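Side-chain contacts in tartronate semialdehyde reductase (Salmonella typhimurium, PDB 1VPD), which probably reduces tartronate semialdehyde to D-glycerate with NADH or NADPH, the last step in the breakdown of galactarate: residues A[243-248]-A[263-268]; A[184-189]-A[283-288]; A[205-210]-A[222-227]; A[73-78]-A[107-112]; A[65-70]-A[83-88]. One frame throughout, in Å; residues are numbered along the deposited sequence.

Interaction 1. Residues A[243-248]-A[263-268]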
# COMPACT_ATOMS: atom_id res chain seq x y z
N LYS A 243 -7.01 0.44 8.81
CA LYS A 243 -7.88 -0.25 7.84
C LYS A 243 -7.30 -1.61 7.46
O LYS A 243 -8.04 -2.61 7.41
CB LYS A 243 -8.13 0.65 6.63
CG LYS A 243 -8.76 0.00 5.41
CD LYS A 243 -7.76 -0.58 4.43
CE LYS A 243 -6.76 0.45 3.88
NZ LYS A 243 -5.84 -0.13 2.83
N ASP A 244 -5.99 -1.67 7.22
CA ASP A 244 -5.35 -2.94 6.88
C ASP A 244 -5.44 -3.93 8.05
O ASP A 244 -5.71 -5.10 7.84
CB ASP A 244 -3.89 -2.77 6.49
CG ASP A 244 -3.70 -2.12 5.13
OD1 ASP A 244 -4.63 -2.17 4.27
OD2 ASP A 244 -2.64 -1.52 4.88
N LEU A 245 -5.18 -3.48 9.28
CA LEU A 245 -5.29 -4.39 10.41
C LEU A 245 -6.73 -4.84 10.66
O LEU A 245 -6.95 -5.99 11.05
CB LEU A 245 -4.67 -3.83 11.70
CG LEU A 245 -3.18 -3.49 11.66
CD1 LEU A 245 -2.69 -3.31 13.10
CD2 LEU A 245 -2.34 -4.55 10.92
N ALA A 246 -7.70 -3.95 10.45
CA ALA A 246 -9.11 -4.33 10.52
C ALA A 246 -9.40 -5.46 9.54
O ALA A 246 -10.06 -6.43 9.89
CB ALA A 246 -10.01 -3.15 10.26
N ASN A 247 -8.90 -5.33 8.31
CA ASN A 247 -9.08 -6.38 7.32
C ASN A 247 -8.38 -7.68 7.73
O ASN A 247 -8.95 -8.77 7.57
CB ASN A 247 -8.59 -5.91 5.95
CG ASN A 247 -9.50 -4.85 5.34
OD1 ASN A 247 -10.69 -4.71 5.73
ND2 ASN A 247 -8.99 -4.11 4.35
N ALA A 248 -7.18 -7.57 8.31
CA ALA A 248 -6.45 -8.76 8.75
C ALA A 248 -7.20 -9.49 9.85
O ALA A 248 -7.34 -10.72 9.84
CB ALA A 248 -5.05 -8.40 9.19
N ALA A 263 -3.97 -7.89 17.15
CA ALA A 263 -5.08 -7.37 17.95
C ALA A 263 -4.59 -6.33 18.95
O ALA A 263 -5.21 -5.27 19.13
CB ALA A 263 -5.83 -8.47 18.63
N ALA A 264 -3.45 -6.60 19.59
CA ALA A 264 -2.85 -5.63 20.52
C ALA A 264 -2.41 -4.36 19.83
O ALA A 264 -2.71 -3.25 20.31
CB ALA A 264 -1.70 -6.25 21.29
N VAL A 265 -1.70 -4.48 18.71
CA VAL A 265 -1.21 -3.27 18.02
C VAL A 265 -2.37 -2.45 17.44
O VAL A 265 -2.32 -1.22 17.44
CB VAL A 265 -0.13 -3.62 17.00
CG1 VAL A 265 0.23 -2.41 16.16
CG2 VAL A 265 1.08 -4.16 17.73
N MSE A 266 -3.45 -3.11 17.04
CA MSE A 266 -4.66 -2.41 16.65
C MSE A 266 -5.17 -1.48 17.74
O MSE A 266 -5.51 -0.32 17.45
CB MSE A 266 -5.77 -3.37 16.21
CG MSE A 266 -7.14 -2.74 16.09
SE MSE A 266 -7.19 -1.36 14.68
CE MSE A 266 -8.39 -2.28 13.45
N GLU A 267 -5.19 -1.94 18.99
CA GLU A 267 -5.66 -1.09 20.08
C GLU A 267 -4.70 0.06 20.31
O GLU A 267 -5.14 1.17 20.65
CB GLU A 267 -5.89 -1.90 21.36
CG GLU A 267 -6.99 -2.97 21.21
CD GLU A 267 -8.29 -2.44 20.64
OE1 GLU A 267 -8.81 -1.44 21.21
OE2 GLU A 267 -8.80 -3.03 19.64
N MSE A 268 -3.40 -0.16 20.13
CA MSE A 268 -2.42 0.92 20.19
C MSE A 268 -2.71 1.98 19.11
O MSE A 268 -2.66 3.21 19.39
CB MSE A 268 -0.98 0.41 19.99
CG MSE A 268 -0.55 -0.61 21.02
SE MSE A 268 1.29 -1.14 20.67
CE MSE A 268 1.25 -2.70 21.85
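L245 and A246 of helix 238-255 meet V265 and M266 of helix 260-274 in an entirely apolar contact, with no hydrogen bond across it. The short axes run roughly antiparallel, at 149°, and approach to 10.2 Å, a gap that M266, a selenomethionine, and L245 bridge from the two sides. M266 CG stands anti to the backbone N (chi1 167°) and the chain bends beyond CG, which brings the terminal methyl against the backbone of the facing helix. M266 CE lies 3.5 Å from A246 N and 3.7 Å from A246 CB. L245 reaches the other way: its CD1 comes to 4.0 Å from M266 N, over the backbone, and to 4.3 Å from V265 CG1. Both chains thus end on main-chain atoms of the opposing helix.

The salt bridge lies within segment 243-248, outside the packing. K243 points away from helix 260-274, and its NZ forms a salt bridge with D244 OD1 at 2.8 Å, meeting the oxygen from 37° out of the carboxylate plane. NZ also bonds to S100 O and weakly to P70 O, while D244 OD2 accepts a bond from Q179 NE2. K243 is a predicted NAD(+)-binding residue. The geometry describes a helical hairpin of the all-helical C-terminal domain, packed on one side and carrying a polar group that reaches the N-terminal Rossmann domain on another.

Interaction 2. Residues A[184-189]-A[283-288]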
# COMPACT_ATOMS: atom_id res chain seq x y z
N LEU A 184 3.81 -4.98 13.32
CA LEU A 184 4.48 -5.58 14.47
C LEU A 184 5.98 -5.26 14.49
O LEU A 184 6.52 -5.04 15.55
CB LEU A 184 4.23 -7.09 14.51
CG LEU A 184 2.76 -7.46 14.76
CD1 LEU A 184 2.54 -8.95 14.66
CD2 LEU A 184 2.31 -6.96 16.13
N ASN A 185 6.63 -5.20 13.34
CA ASN A 185 8.06 -4.88 13.28
C ASN A 185 8.27 -3.44 13.75
O ASN A 185 9.25 -3.15 14.43
CB ASN A 185 8.64 -5.05 11.89
CG ASN A 185 8.88 -6.52 11.49
OD1 ASN A 185 8.45 -7.46 12.20
ND2 ASN A 185 9.60 -6.72 10.36
N ILE A 186 7.35 -2.53 13.39
CA ILE A 186 7.44 -1.16 13.85
C ILE A 186 7.20 -1.08 15.36
O ILE A 186 7.95 -0.40 16.09
CB ILE A 186 6.45 -0.22 13.11
CG1 ILE A 186 6.82 -0.08 11.64
CG2 ILE A 186 6.43 1.16 13.77
CD1 ILE A 186 5.75 0.62 10.82
N ALA A 187 6.16 -1.75 15.83
CA ALA A 187 5.85 -1.78 17.26
C ALA A 187 7.01 -2.37 18.06
O ALA A 187 7.37 -1.85 19.11
CB ALA A 187 4.58 -2.52 17.53
N ALA A 188 7.60 -3.45 17.56
CA ALA A 188 8.70 -4.11 18.24
C ALA A 188 9.93 -3.21 18.34
O ALA A 188 10.57 -3.14 19.40
CB ALA A 188 9.07 -5.42 17.50
N MSE A 189 10.27 -2.55 17.24
CA MSE A 189 11.34 -1.55 17.23
C MSE A 189 11.08 -0.49 18.30
O MSE A 189 11.97 -0.13 19.05
CB MSE A 189 11.43 -0.87 15.85
CG MSE A 189 12.32 0.34 15.84
SE MSE A 189 12.11 1.36 14.22
CE MSE A 189 10.42 2.16 14.70
N SER A 283 5.42 5.12 11.65
CA SER A 283 6.52 5.27 12.60
C SER A 283 6.04 5.93 13.91
O SER A 283 6.67 5.77 14.95
CB SER A 283 7.69 6.06 11.98
OG SER A 283 7.27 7.33 11.51
N ALA A 284 4.92 6.66 13.86
CA ALA A 284 4.34 7.28 15.06
C ALA A 284 3.81 6.26 16.07
O ALA A 284 3.43 6.61 17.18
CB ALA A 284 3.26 8.29 14.68
N LEU A 285 3.81 4.97 15.73
CA LEU A 285 3.61 3.97 16.76
C LEU A 285 4.62 4.15 17.87
O LEU A 285 4.33 3.85 19.03
CB LEU A 285 3.77 2.56 16.18
CG LEU A 285 2.55 1.80 15.76
CD1 LEU A 285 2.99 0.59 14.95
CD2 LEU A 285 1.72 1.38 16.97
N ALA A 286 5.81 4.65 17.56
CA ALA A 286 6.80 4.95 18.60
C ALA A 286 6.28 5.92 19.65
O ALA A 286 6.59 5.78 20.84
CB ALA A 286 8.11 5.49 17.99
N CYS A 287 5.46 6.88 19.22
CA CYS A 287 4.91 7.89 20.12
C CYS A 287 3.98 7.29 21.17
O CYS A 287 3.89 7.81 22.28
CB CYS A 287 4.23 9.02 19.34
SG CYS A 287 5.25 9.74 18.03
N TYR A 288 3.30 6.19 20.83
CA TYR A 288 2.49 5.47 21.81
C TYR A 288 3.36 5.00 22.97
O TYR A 288 3.05 5.22 24.15
CB TYR A 288 1.79 4.28 21.14
CG TYR A 288 1.02 3.39 22.09
CD1 TYR A 288 -0.30 3.68 22.42
CD2 TYR A 288 1.60 2.27 22.65
CE1 TYR A 288 -1.02 2.87 23.31
CE2 TYR A 288 0.90 1.47 23.54
CZ TYR A 288 -0.41 1.77 23.87
OH TYR A 288 -1.11 0.97 24.73
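I186 and A187 lie on helix 170-198, the long helix that runs through the C-terminal domain, and L285 and S283 bring the chain's last helical region against it. The nearest CA pair, A187 and L285, is 6.2 Å apart, close enough for short side chains to mesh. I186 presents its CG2 branch, which stands anti to the backbone N (chi1 -67° for CG1), and this methyl sits 3.7 Å from L285 CD1 and 3.9 Å from L285 CB. The two side chains cross at about a right angle, and CG2 meets the leucine at both CB and CD1. L285 CD1 then continues to the main chain, 4.0 Å from A187 N, with A187 CB at 4.3 Å.

All four touching residues are buried, as expected of the helical core in the 3-hydroxyisobutyrate dehydrogenase family, where a long helix is surrounded by shorter ones. Here helix 260-274 adds M269 beside L285, and helix 218-228 adds V219 beside I186. S283 contributes carbon rather than its hydroxyl: its CA is 4.3 Å from I186 CG2, while S283 OG is hydrogen-bonded to D281 OD2.

Interaction 3. Residues A[205-210]-A[222-227]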
# COMPACT_ATOMS: atom_id res chain seq x y z
N LEU A 205 22.88 4.75 19.26
CA LEU A 205 23.92 3.74 19.44
C LEU A 205 23.30 2.32 19.42
O LEU A 205 23.87 1.41 18.83
CB LEU A 205 24.69 3.98 20.72
CG LEU A 205 25.43 5.31 20.82
CD1 LEU A 205 26.15 5.40 22.16
CD2 LEU A 205 26.40 5.47 19.66
N VAL A 206 22.11 2.16 19.99
CA VAL A 206 21.40 0.87 19.93
C VAL A 206 21.13 0.51 18.47
O VAL A 206 21.46 -0.59 18.02
CB VAL A 206 20.08 0.90 20.73
CG1 VAL A 206 19.24 -0.39 20.44
CG2 VAL A 206 20.35 1.06 22.23
N TYR A 207 20.55 1.45 17.72
CA TYR A 207 20.27 1.25 16.30
C TYR A 207 21.53 0.86 15.55
O TYR A 207 21.55 -0.14 14.84
CB TYR A 207 19.63 2.50 15.69
CG TYR A 207 19.57 2.47 14.19
CD1 TYR A 207 18.91 1.45 13.51
CD2 TYR A 207 20.21 3.45 13.43
CE1 TYR A 207 18.86 1.42 12.13
CE2 TYR A 207 20.17 3.42 12.05
CZ TYR A 207 19.51 2.42 11.40
OH TYR A 207 19.48 2.40 10.01
N GLN A 208 22.61 1.63 15.72
CA GLN A 208 23.86 1.30 15.03
C GLN A 208 24.38 -0.08 15.40
O GLN A 208 24.90 -0.81 14.54
CB GLN A 208 24.94 2.34 15.39
CG GLN A 208 24.66 3.76 14.90
CD GLN A 208 25.64 4.77 15.47
OE1 GLN A 208 26.84 4.50 15.57
NE2 GLN A 208 25.14 5.93 15.85
N ALA A 209 24.25 -0.42 16.68
CA ALA A 209 24.78 -1.67 17.20
C ALA A 209 24.02 -2.90 16.74
O ALA A 209 24.62 -3.95 16.55
CB ALA A 209 24.82 -1.62 18.72
N ILE A 210 22.70 -2.79 16.55
CA ILE A 210 21.88 -3.98 16.27
C ILE A 210 21.46 -4.13 14.81
O ILE A 210 20.98 -5.19 14.41
CB ILE A 210 20.63 -4.03 17.18
CG1 ILE A 210 19.57 -2.99 16.76
CG2 ILE A 210 21.04 -3.88 18.63
CD1 ILE A 210 18.28 -3.06 17.59
N ALA A 222 14.33 1.90 7.76
CA ALA A 222 13.45 2.94 7.24
C ALA A 222 12.91 3.87 8.32
O ALA A 222 12.82 5.08 8.11
CB ALA A 222 12.27 2.33 6.49
N LYS A 223 12.57 3.30 9.48
CA LYS A 223 11.78 4.00 10.49
C LYS A 223 12.55 4.48 11.71
O LYS A 223 12.16 5.49 12.29
CB LYS A 223 10.57 3.15 10.90
CG LYS A 223 9.67 2.73 9.75
CD LYS A 223 9.22 3.90 8.88
CE LYS A 223 8.10 3.52 7.94
NZ LYS A 223 7.63 4.72 7.16
N ALA A 224 13.64 3.82 12.09
CA ALA A 224 14.38 4.29 13.28
C ALA A 224 14.90 5.72 13.08
O ALA A 224 14.75 6.55 13.98
CB ALA A 224 15.51 3.33 13.71
N PRO A 225 15.48 6.02 11.93
CA PRO A 225 15.92 7.40 11.66
C PRO A 225 14.78 8.40 11.73
O PRO A 225 14.97 9.50 12.29
CB PRO A 225 16.56 7.30 10.27
CG PRO A 225 17.01 5.87 10.20
CD PRO A 225 15.86 5.12 10.82
N MSE A 226 13.60 8.05 11.20
CA MSE A 226 12.45 8.94 11.22
C MSE A 226 12.03 9.25 12.65
O MSE A 226 11.80 10.40 13.02
CB MSE A 226 11.28 8.35 10.43
CG MSE A 226 11.55 8.22 8.95
SE MSE A 226 10.02 7.57 7.94
CE MSE A 226 8.74 9.01 8.26
N VAL A 227 11.89 8.20 13.47
CA VAL A 227 11.54 8.40 14.87
C VAL A 227 12.55 9.32 15.56
O VAL A 227 12.17 10.27 16.23
CB VAL A 227 11.46 7.06 15.64
CG1 VAL A 227 11.23 7.30 17.12
CG2 VAL A 227 10.35 6.18 15.07
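Y207 CG stands anti to the backbone N (chi1 168°), which carries the ring out from helix 203-210 towards A224 and P225, and chi2 of 59° turns one ring face to the alanine. A224 CB points toward the facing helix and meets that face: it is 4.2 Å from the ring centroid, 24° off the ring normal, a CH-pi contact. The methyl is not centred. It lies nearer the CD1 side, with A224 CB to Y207 CD1 at 3.9 Å, so the offset is toward the rim.

P225 touches the far end of the same ring obliquely. Its CG is 4.3 Å from Y207 OH and 4.4 Å from Y207 CE2. The proline also belongs to the local shape of its helix, which is kinked where the backbone N atoms of P225 and M226 lack bonds to the preceding turn; a proline N has no hydrogen to offer. The nearest CA atoms, those of Y207 and A224, are 7.3 Å apart, so the bulk of the tyrosine fills the separation.

Further cover for the ring comes from L220 and M228 of helix 218-228, and M189 of helix 170-198 packs on A224. The phenol oxygen is hydrogen-bonded to D221 OD1. The face contact with A224 opposes turning of the ring about its long axis, while the bond between OH and D221 fixes where its end lies; together they join helices 203-210 and 218-228.

Interaction 4. Residues A[73-78]-A[107-112]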
# COMPACT_ATOMS: atom_id res chain seq x y z
N PRO A 73 -14.25 0.89 -0.69
CA PRO A 73 -15.25 1.84 -1.20
C PRO A 73 -14.74 2.70 -2.35
O PRO A 73 -15.48 2.95 -3.31
CB PRO A 73 -15.57 2.72 0.02
CG PRO A 73 -15.31 1.84 1.19
CD PRO A 73 -14.15 0.95 0.79
N HIS A 74 -13.49 3.14 -2.26
CA HIS A 74 -12.92 3.96 -3.33
C HIS A 74 -12.75 3.13 -4.61
O HIS A 74 -13.08 3.61 -5.70
CB HIS A 74 -11.56 4.54 -2.96
CG HIS A 74 -11.61 5.75 -2.09
ND1 HIS A 74 -11.80 5.69 -0.72
CD2 HIS A 74 -11.46 7.07 -2.38
CE1 HIS A 74 -11.77 6.91 -0.21
NE2 HIS A 74 -11.57 7.76 -1.19
N VAL A 75 -12.22 1.91 -4.50
CA VAL A 75 -12.04 1.07 -5.69
C VAL A 75 -13.40 0.74 -6.31
O VAL A 75 -13.55 0.78 -7.53
CB VAL A 75 -11.27 -0.24 -5.38
CG1 VAL A 75 -11.12 -1.13 -6.64
CG2 VAL A 75 -9.91 0.07 -4.82
N LYS A 76 -14.38 0.41 -5.49
CA LYS A 76 -15.72 0.10 -5.98
C LYS A 76 -16.33 1.27 -6.74
O LYS A 76 -16.94 1.09 -7.81
CB LYS A 76 -16.63 -0.33 -4.84
CG LYS A 76 -16.37 -1.74 -4.35
CD LYS A 76 -17.39 -2.18 -3.31
CE LYS A 76 -17.09 -3.62 -2.85
NZ LYS A 76 -17.96 -4.00 -1.70
N GLU A 77 -16.16 2.48 -6.23
CA GLU A 77 -16.69 3.68 -6.91
C GLU A 77 -15.99 3.89 -8.28
O GLU A 77 -16.66 4.12 -9.29
CB GLU A 77 -16.57 4.94 -6.05
CG GLU A 77 -17.23 6.18 -6.67
CD GLU A 77 -18.72 6.02 -6.95
OE1 GLU A 77 -19.40 5.20 -6.30
OE2 GLU A 77 -19.24 6.73 -7.83
N VAL A 78 -14.67 3.78 -8.31
CA VAL A 78 -13.92 3.97 -9.54
C VAL A 78 -14.18 2.85 -10.57
O VAL A 78 -14.30 3.11 -11.78
CB VAL A 78 -12.40 4.11 -9.24
CG1 VAL A 78 -11.56 3.90 -10.49
CG2 VAL A 78 -12.11 5.47 -8.62
N ARG A 107 -12.66 -9.96 -4.58
CA ARG A 107 -13.45 -11.03 -5.22
C ARG A 107 -14.81 -10.51 -5.72
O ARG A 107 -15.23 -10.85 -6.84
CB ARG A 107 -13.67 -12.21 -4.26
CG ARG A 107 -12.42 -13.01 -3.94
CD ARG A 107 -12.67 -14.34 -3.17
NE ARG A 107 -13.37 -14.12 -1.90
CZ ARG A 107 -12.81 -14.07 -0.68
NH1 ARG A 107 -11.49 -14.24 -0.51
NH2 ARG A 107 -13.59 -13.86 0.38
N GLU A 108 -15.45 -9.66 -4.93
CA GLU A 108 -16.72 -9.04 -5.32
C GLU A 108 -16.59 -8.16 -6.56
O GLU A 108 -17.42 -8.23 -7.48
CB GLU A 108 -17.27 -8.18 -4.18
CG GLU A 108 -17.84 -8.99 -3.04
CD GLU A 108 -18.26 -8.13 -1.85
OE1 GLU A 108 -17.70 -7.03 -1.60
OE2 GLU A 108 -19.16 -8.60 -1.14
N ILE A 109 -15.57 -7.31 -6.57
CA ILE A 109 -15.32 -6.40 -7.67
C ILE A 109 -14.95 -7.23 -8.92
O ILE A 109 -15.42 -6.96 -10.03
CB ILE A 109 -14.20 -5.41 -7.32
CG1 ILE A 109 -14.65 -4.49 -6.17
CG2 ILE A 109 -13.83 -4.59 -8.56
CD1 ILE A 109 -13.51 -3.80 -5.47
N SER A 110 -14.12 -8.25 -8.73
CA SER A 110 -13.76 -9.15 -9.84
C SER A 110 -15.00 -9.80 -10.47
O SER A 110 -15.12 -9.88 -11.71
CB SER A 110 -12.78 -10.21 -9.36
OG SER A 110 -12.45 -11.12 -10.41
N ASP A 111 -15.91 -10.27 -9.64
CA ASP A 111 -17.12 -10.94 -10.15
C ASP A 111 -18.00 -9.96 -10.92
O ASP A 111 -18.55 -10.31 -11.97
CB ASP A 111 -17.95 -11.55 -9.01
CG ASP A 111 -17.33 -12.81 -8.46
OD1 ASP A 111 -16.44 -13.40 -9.09
OD2 ASP A 111 -17.70 -13.28 -7.37
N ALA A 112 -18.10 -8.73 -10.42
CA ALA A 112 -18.89 -7.71 -11.10
C ALA A 112 -18.27 -7.36 -12.46
O ALA A 112 -19.01 -7.22 -13.45
CB ALA A 112 -19.01 -6.46 -10.25
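The carboxylate of E108 is the flat group of this contact, and it receives K76 NZ at one oxygen rather than over the middle of a face. NZ to E108 OE1 is 3.0 Å, both a hydrogen bond and a salt bridge. The ammonium comes on the syn side of OE1 but 33° out of the carboxylate plane, so the approach is tilted. K76 CE follows at 3.7 Å from the same OE1.

Both charged chains are extended beyond CG. K76 CG is turned anti to its carbonyl carbon (chi1 -76°), and from there the straight chain carries NZ to the other helix although its CB does not point directly there. On the way K76 CG passes I109 at an angle, 3.7 Å from I109 CD1. V75 CG1 meets the same methyl, I109 CD1, at 3.8 Å, and these two side chains cross at about a right angle. I109 thus packs against two successive residues; M120 of strand 119-126 and I101 also touch it.

The helix segments run nearly parallel, at 7°, with axes 10.8 Å apart. Each follows a parallel strand of the Rossmann sheet, 64-67 and 94-97, which are neighbours in that sheet. The chemistry is layered: buried V75 and I109 provide hydrophobic adhesion, while the salt bridge sits at the exposed margin, where solvent probably weakens its contribution.

Interaction 5. Residues A[65-70]-A[83-88]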
# COMPACT_ATOMS: atom_id res chain seq x y z
N ILE A 65 -5.74 -1.02 -17.03
CA ILE A 65 -5.87 0.12 -16.14
C ILE A 65 -5.35 -0.33 -14.78
O ILE A 65 -5.75 -1.38 -14.30
CB ILE A 65 -7.34 0.55 -15.98
CG1 ILE A 65 -7.93 0.96 -17.33
CG2 ILE A 65 -7.47 1.72 -15.02
CD1 ILE A 65 -9.20 0.29 -17.66
N ILE A 66 -4.45 0.45 -14.21
CA ILE A 66 -4.02 0.28 -12.81
C ILE A 66 -4.80 1.24 -11.91
O ILE A 66 -4.95 2.42 -12.22
CB ILE A 66 -2.50 0.55 -12.70
CG1 ILE A 66 -1.72 -0.54 -13.42
CG2 ILE A 66 -2.05 0.71 -11.22
CD1 ILE A 66 -0.30 -0.11 -13.76
N THR A 67 -5.28 0.74 -10.76
CA THR A 67 -5.83 1.62 -9.71
C THR A 67 -4.92 1.53 -8.50
O THR A 67 -4.40 0.46 -8.20
CB THR A 67 -7.26 1.25 -9.31
OG1 THR A 67 -7.40 -0.18 -9.15
CG2 THR A 67 -8.24 1.63 -10.43
N MSE A 68 -4.70 2.65 -7.83
CA MSE A 68 -3.95 2.71 -6.58
C MSE A 68 -4.72 3.65 -5.67
O MSE A 68 -4.51 4.86 -5.67
CB MSE A 68 -2.51 3.17 -6.82
CG MSE A 68 -1.61 3.33 -5.56
SE MSE A 68 -1.78 1.89 -4.37
CE MSE A 68 -0.18 0.98 -4.66
N LEU A 69 -5.64 3.06 -4.89
CA LEU A 69 -6.61 3.80 -4.10
C LEU A 69 -6.61 3.30 -2.64
O LEU A 69 -6.03 2.25 -2.36
CB LEU A 69 -7.99 3.64 -4.73
CG LEU A 69 -8.09 4.17 -6.17
CD1 LEU A 69 -9.35 3.67 -6.87
CD2 LEU A 69 -8.04 5.70 -6.15
N PRO A 70 -7.19 4.08 -1.73
CA PRO A 70 -7.03 3.79 -0.30
C PRO A 70 -7.75 2.56 0.26
O PRO A 70 -7.23 1.99 1.23
CB PRO A 70 -7.60 5.04 0.39
CG PRO A 70 -7.93 6.02 -0.64
CD PRO A 70 -7.91 5.34 -1.95
N ASN A 83 -19.85 6.68 -14.16
CA ASN A 83 -18.65 7.06 -14.89
C ASN A 83 -17.42 6.25 -14.49
O ASN A 83 -16.31 6.72 -14.60
CB ASN A 83 -18.39 8.56 -14.75
CG ASN A 83 -19.42 9.38 -15.50
OD1 ASN A 83 -19.80 9.02 -16.61
ND2 ASN A 83 -19.90 10.46 -14.88
N GLY A 84 -17.65 5.01 -14.08
CA GLY A 84 -16.56 4.14 -13.66
C GLY A 84 -16.01 3.30 -14.79
O GLY A 84 -16.52 3.32 -15.91
N ILE A 85 -14.97 2.53 -14.48
CA ILE A 85 -14.29 1.69 -15.44
C ILE A 85 -15.27 0.80 -16.19
O ILE A 85 -15.18 0.66 -17.41
CB ILE A 85 -13.21 0.83 -14.75
CG1 ILE A 85 -12.08 1.74 -14.24
CG2 ILE A 85 -12.67 -0.24 -15.68
CD1 ILE A 85 -11.06 1.02 -13.35
N ILE A 86 -16.22 0.21 -15.47
CA ILE A 86 -17.12 -0.76 -16.04
C ILE A 86 -17.99 -0.16 -17.15
O ILE A 86 -18.42 -0.89 -18.05
CB ILE A 86 -17.97 -1.44 -14.95
CG1 ILE A 86 -18.56 -2.76 -15.47
CG2 ILE A 86 -19.06 -0.51 -14.43
CD1 ILE A 86 -19.17 -3.62 -14.36
N GLU A 87 -18.25 1.14 -17.09
CA GLU A 87 -19.07 1.82 -18.10
C GLU A 87 -18.31 2.11 -19.40
O GLU A 87 -18.95 2.39 -20.43
CB GLU A 87 -19.67 3.11 -17.52
CG GLU A 87 -20.57 2.87 -16.31
CD GLU A 87 -21.27 4.12 -15.79
OE1 GLU A 87 -21.04 5.23 -16.30
OE2 GLU A 87 -22.08 3.99 -14.84
N GLY A 88 -16.98 2.05 -19.37
CA GLY A 88 -16.17 2.30 -20.55
C GLY A 88 -15.35 1.13 -21.09
O GLY A 88 -14.81 1.20 -22.19
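I65 and I85 slide past each other in opposite directions, so that each presents a branch methyl to the other's chain end. I65 CD1 lies 4.0 Å from I85 CG2, and the reciprocal pair, I65 CG2 with I85 CD1, is also at 4.0 Å. T67 behaves differently: it and I85 reach toward each other tip to tip, T67 CG2 to I85 CD1 at 4.1 Å. I85 CD1 therefore touches two residues of the strand, which both point toward it, while I66 between them points away.

The strand is 64-67 of the Rossmann fold, hydrogen-bonded along its backbone to the parallel strands 7-11 and 94-97. From it the chain crosses through helix 72-80 and the short, weakly bonded helix at 85-88 before returning to the sheet at 94-97, so I85 lies within the beta-alpha-beta connection and packs back onto strand 64-67. A59 of helix 55-61 touches both isoleucines, and L95 of strand 94-97 is touched by both T67 and I85.

T67 has OG1 between the backbone N and the carbonyl carbon (chi1 45°). This arrangement divides its two branches between tasks: CG2 goes to I85, while OG1 is hydrogen-bonded to D97 OD1, giving the buried hydroxyl a partner. On the facing segment a weak bond of 2.8 Å from N83 N to E87 OE1, bent to 137° at the hydrogen, ties the chain ahead of the short helix to a side chain within it.

Overall arrangement
Interactions 4 and 5 belong to the Rossmann domain and 1, 2 and 3 to the helical domain. Interactions 2, 3 and 5 are buried and hold by apolar contact, with an aromatic face in 3 alone. Interactions 1 and 4 are only partly buried; 4 has the sole salt bridge that crosses between segments, whereas that of 1 stays within one helix. Helix 170-198 of interaction 2 is shared ground: helix 260-274 of interaction 1 packs on it through V265, and helix 218-228 of interaction 3 at M189. Interaction 4 uses helix 72-80, which the segments of 5 flank, and V78 O probably accepts a hydrogen bond from I85 N. The weak lysine bond of interaction 1 links it to interaction 5 across the domains.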